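Local coordinates for UPF0255 protein frsA (Vibrio vulnificus, PDB 4I4C) that probably hydrolyses carboxylic esters to alcohols and carboxylates, as a serine esterase of the alpha/beta-hydrolase clan, at residues R211-D215 / H216-H220; I406-L409 / E410-L414; L55-V58 / W59-V62. All blocks are in the same frame, centred on the assembly; numbering follows the deposited sequence.

Contact 1: R211-D215 / H216-H220; sequences RLFRD and HLAKH
His216 lies over the last turns of its helix, its CB 3.2 Å from Leu212 O. With chi1 at -61°, CG falls beside the backbone N, and the imidazole folds back along the helix with one face over Asp215 O. His216 CG lies 3.3 Å from Asp215 O, and at the tip NE2 of His216 is still 4.1 Å from it, with CD2 over the same oxygen. ND1 brings the ring edge toward Arg211 O, in the ring plane, while His216 CE1 passes Asp215 CB at 3.7 Å. The side chain also touches Leu402 and, through CB, Ile406 of helix 394-413, so a flat, partly polar group suits this place; it comes within about 4 Å, nearest atoms, of a polyether, probably from the crystallisation liquor, that marks a pocket including Leu212.

Helix 210-217 connects strands 193-199 and 223-226 in a beta-alpha-beta unit of the alpha/beta-hydrolase sheet. Its end widens into a pi-type turn: Leu217 N reaches back five residues to Leu212 O, nearly straight (172°), and Ala218 N does the same to Phe213 O at 2.8 Å.

The wider turn sets Ala218 CB over the centre of the Phe213 ring, a CH-pi contact 4.0 Å from the centroid; a methyl is small enough to rest on the ring, and Ala218 also touches Tyr166. Leu212 CG and Leu217 CD1 touch at 3.9 Å, and both leucines face Met224. Arg214 grips the Asp215 carboxylate side-on with NE and NH2, while its NH1 pairs with Glu123, holding the guanidinium between two acids.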
ATOM      1  N   ARG A 211      -7.611  -5.430   8.451  1.00 15.50           N
ATOM      2  CA  ARG A 211      -7.789  -4.995   9.839  1.00 26.50           C
ATOM      3  C   ARG A 211      -8.264  -3.542   9.955  1.00 16.21           C
ATOM      4  O   ARG A 211      -8.796  -3.131  10.991  1.00 17.27           O
ATOM      5  CB  ARG A 211      -6.509  -5.223  10.652  1.00 36.88           C
ATOM      6  CG  ARG A 211      -6.081  -6.690  10.682  1.00 37.12           C
ATOM      7  CD  ARG A 211      -5.618  -7.155  12.065  1.00 44.63           C
ATOM      8  NE  ARG A 211      -5.522  -8.619  12.121  1.00 51.63           N
ATOM      9  CZ  ARG A 211      -5.079  -9.320  13.165  1.00 51.85           C
ATOM     10  NH1 ARG A 211      -4.677  -8.697  14.269  1.00 54.29           N
ATOM     11  NH2 ARG A 211      -5.035 -10.649  13.103  1.00 49.14           N
ATOM     12  N   LEU A 212      -8.063  -2.762   8.898  1.00 14.96           N
ATOM     13  CA  LEU A 212      -8.586  -1.393   8.885  1.00 14.78           C
ATOM     14  C   LEU A 212     -10.104  -1.466   8.984  1.00 24.26           C
ATOM     15  O   LEU A 212     -10.718  -0.758   9.786  1.00 24.92           O
ATOM     16  CB  LEU A 212      -8.182  -0.665   7.611  1.00 14.18           C
ATOM     17  CG  LEU A 212      -8.761   0.729   7.449  1.00 18.81           C
ATOM     18  CD1 LEU A 212      -8.397   1.566   8.673  1.00 17.24           C
ATOM     19  CD2 LEU A 212      -8.202   1.331   6.167  1.00 16.99           C
ATOM     20  N   PHE A 213     -10.697  -2.338   8.172  1.00 21.31           N
ATOM     21  CA  PHE A 213     -12.141  -2.594   8.214  1.00 24.51           C
ATOM     22  C   PHE A 213     -12.558  -3.350   9.481  1.00 19.06           C
ATOM     23  O   PHE A 213     -13.454  -2.915  10.191  1.00 28.34           O
ATOM     24  CB  PHE A 213     -12.589  -3.377   6.969  1.00 22.60           C
ATOM     25  CG  PHE A 213     -14.027  -3.844   7.018  1.00 20.39           C
ATOM     26  CD1 PHE A 213     -15.068  -2.959   6.770  1.00 26.06           C
ATOM     27  CD2 PHE A 213     -14.337  -5.164   7.296  1.00 26.99           C
ATOM     28  CE1 PHE A 213     -16.385  -3.388   6.804  1.00 22.87           C
ATOM     29  CE2 PHE A 213     -15.657  -5.593   7.332  1.00 27.94           C
ATOM     30  CZ  PHE A 213     -16.675  -4.703   7.085  1.00 22.37           C
ATOM     31  N   ARG A 214     -11.914  -4.479   9.767  1.00 22.12           N
ATOM     32  CA  ARG A 214     -12.370  -5.355  10.858  1.00 21.96           C
ATOM     33  C   ARG A 214     -12.316  -4.699  12.238  1.00 23.93           C
ATOM     34  O   ARG A 214     -13.243  -4.831  13.030  1.00 25.66           O
ATOM     35  CB  ARG A 214     -11.573  -6.667  10.893  1.00 18.40           C
ATOM     36  CG  ARG A 214     -12.222  -7.772  11.722  1.00 29.99           C
ATOM     37  CD  ARG A 214     -11.197  -8.887  12.035  1.00 41.79           C
ATOM     38  NE  ARG A 214     -10.053  -8.348  12.770  1.00 46.70           N
ATOM     39  CZ  ARG A 214      -8.997  -9.049  13.173  1.00 44.17           C
ATOM     40  NH1 ARG A 214      -8.905 -10.354  12.922  1.00 47.99           N
ATOM     41  NH2 ARG A 214      -8.030  -8.433  13.835  1.00 38.55           N
ATOM     42  N   ASP A 215     -11.233  -3.985  12.511  1.00 21.17           N
ATOM     43  CA  ASP A 215     -10.979  -3.493  13.855  1.00 22.49           C
ATOM     44  C   ASP A 215     -11.354  -2.027  14.058  1.00 27.26           C
ATOM     45  O   ASP A 215     -11.307  -1.531  15.185  1.00 34.29           O
ATOM     46  CB  ASP A 215      -9.507  -3.697  14.213  1.00 18.98           C
ATOM     47  CG  ASP A 215      -9.135  -5.173  14.358  1.00 30.38           C
ATOM     48  OD1 ASP A 215     -10.041  -6.012  14.537  1.00 30.41           O
ATOM     49  OD2 ASP A 215      -7.933  -5.494  14.301  1.00 35.50           O
ATOM     50  N   HIS A 216     -11.717  -1.338  12.978  1.00 22.24           N
ATOM     51  CA  HIS A 216     -11.980   0.096  13.046  1.00 23.83           C
ATOM     52  C   HIS A 216     -13.254   0.552  12.325  1.00 26.21           C
ATOM     53  O   HIS A 216     -14.210   0.985  12.965  1.00 28.52           O
ATOM     54  CB  HIS A 216     -10.760   0.887  12.563  1.00 25.83           C
ATOM     55  CG  HIS A 216      -9.534   0.655  13.393  1.00 32.46           C
ATOM     56  ND1 HIS A 216      -8.784  -0.497  13.303  1.00 40.31           N
ATOM     57  CD2 HIS A 216      -8.939   1.418  14.340  1.00 33.53           C
ATOM     58  CE1 HIS A 216      -7.776  -0.433  14.154  1.00 38.71           C
ATOM     59  NE2 HIS A 216      -7.846   0.721  14.795  1.00 39.66           N
ATOM     60  N   LEU A 217     -13.269   0.462  11.001  1.00 20.70           N
ATOM     61  CA  LEU A 217     -14.409   0.950  10.237  1.00 21.23           C
ATOM     62  C   LEU A 217     -15.701   0.175  10.526  1.00 24.27           C
ATOM     63  O   LEU A 217     -16.786   0.763  10.583  1.00 23.95           O
ATOM     64  CB  LEU A 217     -14.094   0.926   8.746  1.00 20.34           C
ATOM     65  CG  LEU A 217     -12.902   1.769   8.302  1.00 24.28           C
ATOM     66  CD1 LEU A 217     -12.547   1.459   6.853  1.00 19.44           C
ATOM     67  CD2 LEU A 217     -13.212   3.233   8.472  1.00 23.66           C
ATOM     68  N   ALA A 218     -15.591  -1.135  10.717  1.00 19.50           N
ATOM     69  CA  ALA A 218     -16.778  -1.983  10.814  1.00 25.15           C
ATOM     70  C   ALA A 218     -17.585  -1.693  12.067  1.00 31.65           C
ATOM     71  O   ALA A 218     -18.796  -1.906  12.087  1.00 32.54           O
ATOM     72  CB  ALA A 218     -16.407  -3.468  10.772  1.00 20.90           C
ATOM     73  N   LYS A 219     -16.906  -1.222  13.111  1.00 34.76           N
ATOM     74  CA  LYS A 219     -17.547  -0.943  14.390  1.00 37.64           C
ATOM     75  C   LYS A 219     -18.487   0.252  14.281  1.00 32.33           C
ATOM     76  O   LYS A 219     -19.313   0.490  15.161  1.00 29.01           O
ATOM     77  CB  LYS A 219     -16.492  -0.756  15.486  1.00 43.98           C
ATOM     78  CG  LYS A 219     -15.803  -2.082  15.838  1.00 53.95           C
ATOM     79  CD  LYS A 219     -14.661  -1.944  16.836  1.00 57.40           C
ATOM     80  CE  LYS A 219     -14.134  -3.325  17.215  1.00 56.15           C
ATOM     81  NZ  LYS A 219     -12.771  -3.296  17.818  1.00 55.33           N
ATOM     82  N   HIS A 220     -18.378   0.975  13.171  1.00 32.55           N
ATOM     83  CA  HIS A 220     -19.252   2.112  12.892  1.00 33.88           C
ATOM     84  C   HIS A 220     -20.128   1.874  11.669  1.00 29.48           C
ATOM     85  O   HIS A 220     -20.740   2.806  11.140  1.00 30.01           O
ATOM     86  CB  HIS A 220     -18.421   3.375  12.685  1.00 36.65           C
ATOM     87  CG  HIS A 220     -17.669   3.805  13.903  1.00 37.97           C
ATOM     88  ND1 HIS A 220     -16.351   3.463  14.125  1.00 45.32           N
ATOM     89  CD2 HIS A 220     -18.053   4.539  14.971  1.00 35.69           C
ATOM     90  CE1 HIS A 220     -15.955   3.974  15.275  1.00 39.21           C
ATOM     91  NE2 HIS A 220     -16.966   4.633  15.809  1.00 36.18           N
TER

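Contact 2: I406-L409 / E410-L414; sequences IKWL and EDELL
Residues 406-409 and 410-414 are the closing turns of helix 394-413, joined by four consecutive i+4 to i backbone bonds from Glu410, Asp411, Glu412 and Leu413; the amide donors stand 23 to 29° from the carbonyl planes. Leu409 O, at the end of this run, also takes a weak second bond from Leu414 N, where the chain leaves the helix.

On the solvent side Lys407 bends at both chi2 and chi3, which curls its chain back across the following turn. Lys407 NZ then forms a salt bridge with Asp411 OD1 at 3.3 Å, weak as a hydrogen bond, and the aliphatic Lys407 CD rests 3.5 Å from Glu410 OE1. Glu410 OE1 stays 4.2 Å from Lys407 NZ, so this second carboxylate probably adds only a general electrostatic attraction.

One turn along, Glu412 CG lies over a face of the Trp408 indole, whose NE1 is bound to Pro357 O; a tryptophan, combining a broad apolar face with one donor, suits a place beside strand 291-295, where Trp408 touches Val293. On the inner side Leu409 and Leu413 run side by side, their CD2 methyls 3.8 Å apart, and both press on Val196. Charged residues outside and leucines four apart inside make this an amphipathic helix, the C-terminal one of an alpha/beta-hydrolase fold, laid against strands 193-199 and 291-295.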
ATOM      1  N   ILE A 406     -10.342   7.552  12.520  1.00 26.44           N
ATOM      2  CA  ILE A 406     -11.700   7.061  12.685  1.00 30.08           C
ATOM      3  C   ILE A 406     -12.589   8.143  13.329  1.00 31.06           C
ATOM      4  O   ILE A 406     -13.772   8.276  12.988  1.00 27.19           O
ATOM      5  CB  ILE A 406     -11.728   5.695  13.432  1.00 33.88           C
ATOM      6  CG1 ILE A 406     -11.851   4.540  12.431  1.00 33.39           C
ATOM      7  CG2 ILE A 406     -12.889   5.616  14.397  1.00 33.90           C
ATOM      8  CD1 ILE A 406     -10.955   4.653  11.215  1.00 30.04           C
ATOM      9  N   LYS A 407     -12.012   8.930  14.233  1.00 29.61           N
ATOM     10  CA  LYS A 407     -12.745  10.052  14.838  1.00 29.61           C
ATOM     11  C   LYS A 407     -13.146  11.094  13.797  1.00 25.61           C
ATOM     12  O   LYS A 407     -14.262  11.629  13.825  1.00 30.80           O
ATOM     13  CB  LYS A 407     -11.942  10.718  15.965  1.00 22.72           C
ATOM     14  CG  LYS A 407     -12.191  10.105  17.334  1.00 42.96           C
ATOM     15  CD  LYS A 407     -13.681  10.111  17.691  1.00 48.09           C
ATOM     16  CE  LYS A 407     -14.259  11.526  17.697  1.00 53.57           C
ATOM     17  NZ  LYS A 407     -15.633  11.582  18.280  1.00 57.20           N
ATOM     18  N   TRP A 408     -12.222  11.369  12.885  1.00 27.52           N
ATOM     19  CA  TRP A 408     -12.459  12.303  11.794  1.00 30.80           C
ATOM     20  C   TRP A 408     -13.608  11.790  10.936  1.00 32.41           C
ATOM     21  O   TRP A 408     -14.512  12.544  10.575  1.00 28.74           O
ATOM     22  CB  TRP A 408     -11.185  12.435  10.961  1.00 22.27           C
ATOM     23  CG  TRP A 408     -11.160  13.575   9.981  1.00 31.09           C
ATOM     24  CD1 TRP A 408     -11.477  13.526   8.649  1.00 29.86           C
ATOM     25  CD2 TRP A 408     -10.764  14.926  10.248  1.00 30.48           C
ATOM     26  NE1 TRP A 408     -11.305  14.765   8.075  1.00 26.24           N
ATOM     27  CE2 TRP A 408     -10.866  15.640   9.033  1.00 28.86           C
ATOM     28  CE3 TRP A 408     -10.331  15.600  11.395  1.00 27.36           C
ATOM     29  CZ2 TRP A 408     -10.549  16.993   8.935  1.00 29.75           C
ATOM     30  CZ3 TRP A 408     -10.015  16.943  11.296  1.00 33.73           C
ATOM     31  CH2 TRP A 408     -10.125  17.624  10.076  1.00 35.12           C
ATOM     32  N   LEU A 409     -13.577  10.496  10.626  1.00 30.44           N
ATOM     33  CA  LEU A 409     -14.613   9.893   9.795  1.00 30.33           C
ATOM     34  C   LEU A 409     -15.932   9.797  10.542  1.00 27.32           C
ATOM     35  O   LEU A 409     -16.995  10.012   9.970  1.00 31.88           O
ATOM     36  CB  LEU A 409     -14.164   8.526   9.291  1.00 29.92           C
ATOM     37  CG  LEU A 409     -13.015   8.675   8.298  1.00 27.55           C
ATOM     38  CD1 LEU A 409     -12.152   7.428   8.272  1.00 32.20           C
ATOM     39  CD2 LEU A 409     -13.554   8.990   6.908  1.00 26.02           C
ATOM     40  N   GLU A 410     -15.852   9.485  11.826  1.00 25.77           N
ATOM     41  CA  GLU A 410     -17.013   9.500  12.696  1.00 30.38           C
ATOM     42  C   GLU A 410     -17.672  10.877  12.662  1.00 36.76           C
ATOM     43  O   GLU A 410     -18.889  10.982  12.488  1.00 42.91           O
ATOM     44  CB  GLU A 410     -16.571   9.174  14.119  1.00 43.57           C
ATOM     45  CG  GLU A 410     -17.679   8.885  15.099  1.00 45.14           C
ATOM     46  CD  GLU A 410     -17.178   8.074  16.275  1.00 43.11           C
ATOM     47  OE1 GLU A 410     -15.951   7.836  16.350  1.00 39.59           O
ATOM     48  OE2 GLU A 410     -18.007   7.666  17.116  1.00 45.67           O
ATOM     49  N   ASP A 411     -16.866  11.930  12.815  1.00 31.01           N
ATOM     50  CA  ASP A 411     -17.398  13.298  12.867  1.00 36.30           C
ATOM     51  C   ASP A 411     -17.960  13.799  11.538  1.00 31.66           C
ATOM     52  O   ASP A 411     -18.977  14.491  11.515  1.00 39.61           O
ATOM     53  CB  ASP A 411     -16.350  14.291  13.391  1.00 41.41           C
ATOM     54  CG  ASP A 411     -15.903  13.984  14.820  1.00 49.07           C
ATOM     55  OD1 ASP A 411     -16.589  13.205  15.521  1.00 47.78           O
ATOM     56  OD2 ASP A 411     -14.859  14.526  15.244  1.00 47.52           O
ATOM     57  N   GLU A 412     -17.311  13.449  10.436  1.00 22.46           N
ATOM     58  CA  GLU A 412     -17.663  14.058   9.159  1.00 29.04           C
ATOM     59  C   GLU A 412     -18.546  13.173   8.290  1.00 29.48           C
ATOM     60  O   GLU A 412     -19.336  13.679   7.491  1.00 23.01           O
ATOM     61  CB  GLU A 412     -16.408  14.503   8.400  1.00 29.24           C
ATOM     62  CG  GLU A 412     -15.541  15.509   9.161  1.00 29.07           C
ATOM     63  CD  GLU A 412     -16.208  16.874   9.313  1.00 25.21           C
ATOM     64  OE1 GLU A 412     -17.217  17.116   8.627  1.00 29.13           O
ATOM     65  OE2 GLU A 412     -15.714  17.702  10.103  1.00 33.83           O
ATOM     66  N   LEU A 413     -18.421  11.856   8.459  1.00 26.39           N
ATOM     67  CA  LEU A 413     -19.181  10.889   7.668  1.00 26.60           C
ATOM     68  C   LEU A 413     -20.485  10.440   8.337  1.00 34.77           C
ATOM     69  O   LEU A 413     -21.513  10.337   7.668  1.00 32.64           O
ATOM     70  CB  LEU A 413     -18.321   9.661   7.357  1.00 24.31           C
ATOM     71  CG  LEU A 413     -18.112   9.212   5.918  1.00 31.92           C
ATOM     72  CD1 LEU A 413     -17.624  10.369   5.066  1.00 35.45           C
ATOM     73  CD2 LEU A 413     -17.111   8.018   5.885  1.00 19.69           C
ATOM     74  N   LEU A 414     -20.450  10.153   9.640  1.00 23.20           N
ATOM     75  CA  LEU A 414     -21.664   9.749  10.357  1.00 27.57           C
ATOM     76  C   LEU A 414     -22.361  10.994  10.905  1.00 33.83           C
ATOM     77  O   LEU A 414     -22.853  11.009  12.031  1.00 37.87           O
ATOM     78  CB  LEU A 414     -21.333   8.786  11.499  1.00 27.94           C
ATOM     79  CG  LEU A 414     -20.485   7.561  11.098  1.00 29.96           C
ATOM     80  CD1 LEU A 414     -20.246   6.625  12.258  1.00 30.42           C
ATOM     81  CD2 LEU A 414     -21.133   6.816   9.952  1.00 27.55           C
TER

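Contact 3: L55-V58 / W59-V62; sequences LQWV and WQGV
Helix 54-60 ends here in a Schellman motif: Val62 N reaches Trp57 O at 3.0 Å while Gly61 N bonds to Val58 O, after regular i+4 to i bonds from Trp59 and Gln60. Gly61 takes a phi of 133°, at which a CB would run into the carbonyl O of Gln60, which is why a residue without a side chain suits this place. The motif's usual apolar partners follow: the compact, branched Val62 lays its CG2 methyl against Trp57 CB at 3.9 Å.

Two glutamines bridge one turn of the helix. Gln56, its CG anti to the backbone N, turns NE2 to Gln60 OE1 in a straight bond of 2.8 Å. The acceptor lies in the amide plane of Gln56, yet the donor stands 44° out of the Gln60 carbonyl plane, the two amides being turned well out of line with each other. Gln60 OE1 also meets Trp57 CD1, at the edge of the indole, 3.3 Å away, with amide and ring only 20° from coplanar. Because Gln60 NE2 is in turn bound to Asp208 O, the amide is held at both ends and its rotation is fixed.

Trp59 takes no part in this network: its CB lies beside Leu55 O and its ring stacks on Tyr398, with the side chain about 3 Å, nearest atoms, from the polyether in a pocket to which Gln56 and Gln60 also belong. Trp57 and Val62 instead pack against helix 121-136 and touch Gln67 of helix 64-75, while Trp59 and Gln56 face helix 394-413.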
ATOM      1  N   LEU A  55       7.072  -3.598  12.168  1.00 16.42           N
ATOM      2  CA  LEU A  55       5.943  -3.021  12.902  1.00 22.24           C
ATOM      3  C   LEU A  55       4.689  -2.822  12.036  1.00 13.39           C
ATOM      4  O   LEU A  55       3.571  -3.015  12.511  1.00 20.08           O
ATOM      5  CB  LEU A  55       6.359  -1.706  13.584  1.00 21.79           C
ATOM      6  CG  LEU A  55       7.429  -1.933  14.659  1.00 25.82           C
ATOM      7  CD1 LEU A  55       7.828  -0.661  15.390  1.00 32.35           C
ATOM      8  CD2 LEU A  55       6.925  -2.931  15.644  1.00 24.27           C
ATOM      9  N   GLN A  56       4.870  -2.452  10.769  1.00 18.25           N
ATOM     10  CA  GLN A  56       3.726  -2.320   9.862  1.00 17.56           C
ATOM     11  C   GLN A  56       3.041  -3.670   9.661  1.00 22.14           C
ATOM     12  O   GLN A  56       1.826  -3.788   9.729  1.00 21.56           O
ATOM     13  CB  GLN A  56       4.158  -1.758   8.510  1.00 19.77           C
ATOM     14  CG  GLN A  56       3.000  -1.474   7.566  1.00 26.75           C
ATOM     15  CD  GLN A  56       3.440  -1.326   6.114  1.00 29.36           C
ATOM     16  OE1 GLN A  56       4.182  -0.414   5.772  1.00 32.66           O
ATOM     17  NE2 GLN A  56       2.982  -2.234   5.258  1.00 30.41           N
ATOM     18  N   TRP A  57       3.837  -4.695   9.396  1.00 16.93           N
ATOM     19  CA  TRP A  57       3.281  -6.021   9.141  1.00 15.82           C
ATOM     20  C   TRP A  57       2.545  -6.576  10.367  1.00 17.35           C
ATOM     21  O   TRP A  57       1.477  -7.169  10.235  1.00 21.79           O
ATOM     22  CB  TRP A  57       4.360  -6.961   8.599  1.00 11.61           C
ATOM     23  CG  TRP A  57       4.823  -6.545   7.241  1.00 11.82           C
ATOM     24  CD1 TRP A  57       4.075  -5.928   6.279  1.00 20.45           C
ATOM     25  CD2 TRP A  57       6.142  -6.678   6.697  1.00 18.64           C
ATOM     26  NE1 TRP A  57       4.844  -5.686   5.166  1.00 24.28           N
ATOM     27  CE2 TRP A  57       6.115  -6.144   5.396  1.00 15.55           C
ATOM     28  CE3 TRP A  57       7.342  -7.203   7.182  1.00 18.82           C
ATOM     29  CZ2 TRP A  57       7.246  -6.109   4.572  1.00 16.90           C
ATOM     30  CZ3 TRP A  57       8.460  -7.171   6.359  1.00 19.59           C
ATOM     31  CH2 TRP A  57       8.401  -6.627   5.071  1.00 12.77           C
ATOM     32  N   VAL A  58       3.086  -6.335  11.556  1.00 19.07           N
ATOM     33  CA  VAL A  58       2.425  -6.749  12.793  1.00 20.49           C
ATOM     34  C   VAL A  58       1.102  -5.995  12.966  1.00 20.09           C
ATOM     35  O   VAL A  58       0.074  -6.593  13.220  1.00 16.28           O
ATOM     36  CB  VAL A  58       3.337  -6.514  14.010  1.00 23.49           C
ATOM     37  CG1 VAL A  58       2.554  -6.639  15.311  1.00 23.90           C
ATOM     38  CG2 VAL A  58       4.515  -7.479  13.974  1.00 24.95           C
ATOM     39  N   TRP A  59       1.148  -4.679  12.803  1.00 17.47           N
ATOM     40  CA  TRP A  59      -0.057  -3.849  12.769  1.00 22.52           C
ATOM     41  C   TRP A  59      -1.122  -4.420  11.817  1.00 23.54           C
ATOM     42  O   TRP A  59      -2.295  -4.531  12.166  1.00 20.36           O
ATOM     43  CB  TRP A  59       0.335  -2.439  12.340  1.00 19.39           C
ATOM     44  CG  TRP A  59      -0.723  -1.405  12.505  1.00 31.10           C
ATOM     45  CD1 TRP A  59      -1.694  -1.360  13.467  1.00 37.93           C
ATOM     46  CD2 TRP A  59      -0.918  -0.246  11.679  1.00 40.97           C
ATOM     47  NE1 TRP A  59      -2.482  -0.247  13.288  1.00 39.55           N
ATOM     48  CE2 TRP A  59      -2.023   0.457  12.203  1.00 42.28           C
ATOM     49  CE3 TRP A  59      -0.264   0.264  10.547  1.00 39.61           C
ATOM     50  CZ2 TRP A  59      -2.489   1.648  11.632  1.00 43.38           C
ATOM     51  CZ3 TRP A  59      -0.731   1.451   9.979  1.00 41.07           C
ATOM     52  CH2 TRP A  59      -1.832   2.125  10.524  1.00 39.41           C
ATOM     53  N   GLN A  60      -0.700  -4.793  10.615  1.00 20.98           N
ATOM     54  CA  GLN A  60      -1.595  -5.396   9.629  1.00 13.99           C
ATOM     55  C   GLN A  60      -2.095  -6.803   9.991  1.00 18.24           C
ATOM     56  O   GLN A  60      -3.075  -7.282   9.414  1.00 20.99           O
ATOM     57  CB  GLN A  60      -0.919  -5.415   8.251  1.00 19.25           C
ATOM     58  CG  GLN A  60      -0.676  -4.030   7.709  1.00 16.83           C
ATOM     59  CD  GLN A  60       0.098  -4.010   6.415  1.00 21.64           C
ATOM     60  OE1 GLN A  60       1.315  -4.118   6.415  1.00 25.56           O
ATOM     61  NE2 GLN A  60      -0.608  -3.844   5.299  1.00 21.27           N
ATOM     62  N   GLY A  61      -1.432  -7.472  10.927  1.00 18.59           N
ATOM     63  CA  GLY A  61      -1.947  -8.733  11.432  1.00 19.40           C
ATOM     64  C   GLY A  61      -0.992  -9.914  11.545  1.00 18.29           C
ATOM     65  O   GLY A  61      -1.390 -10.970  12.027  1.00 21.88           O
ATOM     66  N   VAL A  62       0.255  -9.753  11.105  1.00 17.01           N
ATOM     67  CA  VAL A  62       1.234 -10.822  11.225  1.00 17.33           C
ATOM     68  C   VAL A  62       1.615 -10.979  12.688  1.00 27.34           C
ATOM     69  O   VAL A  62       1.822  -9.991  13.386  1.00 19.00           O
ATOM     70  CB  VAL A  62       2.540 -10.521  10.441  1.00 27.24           C
ATOM     71  CG1 VAL A  62       3.523 -11.675  10.590  1.00 35.84           C
ATOM     72  CG2 VAL A  62       2.253 -10.267   8.992  1.00 16.53           C
TER

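Along the chain contact 3 comes first, then contact 1, then contact 2, but in space contact 1 stands between the others: its centre is about 15 Å from that of contact 3 and 13 Å from that of contact 2, which lie 24 Å apart without touching. Arg211 packs its CG against Gln60 O and its guanidinium against Gly61 of contact 3, while His216 packs on Ile406, and His220 on Ile406, Glu410 and Leu414. Helices 210-217 and 394-413 both lie against strand 193-199 of the central sheet, whereas helix 54-60 lies with helices 64-75 and 121-136. Leu212, Gln56, Trp59 and Gln60, with Tyr398 and Leu402, line the polyether pocket where these parts meet.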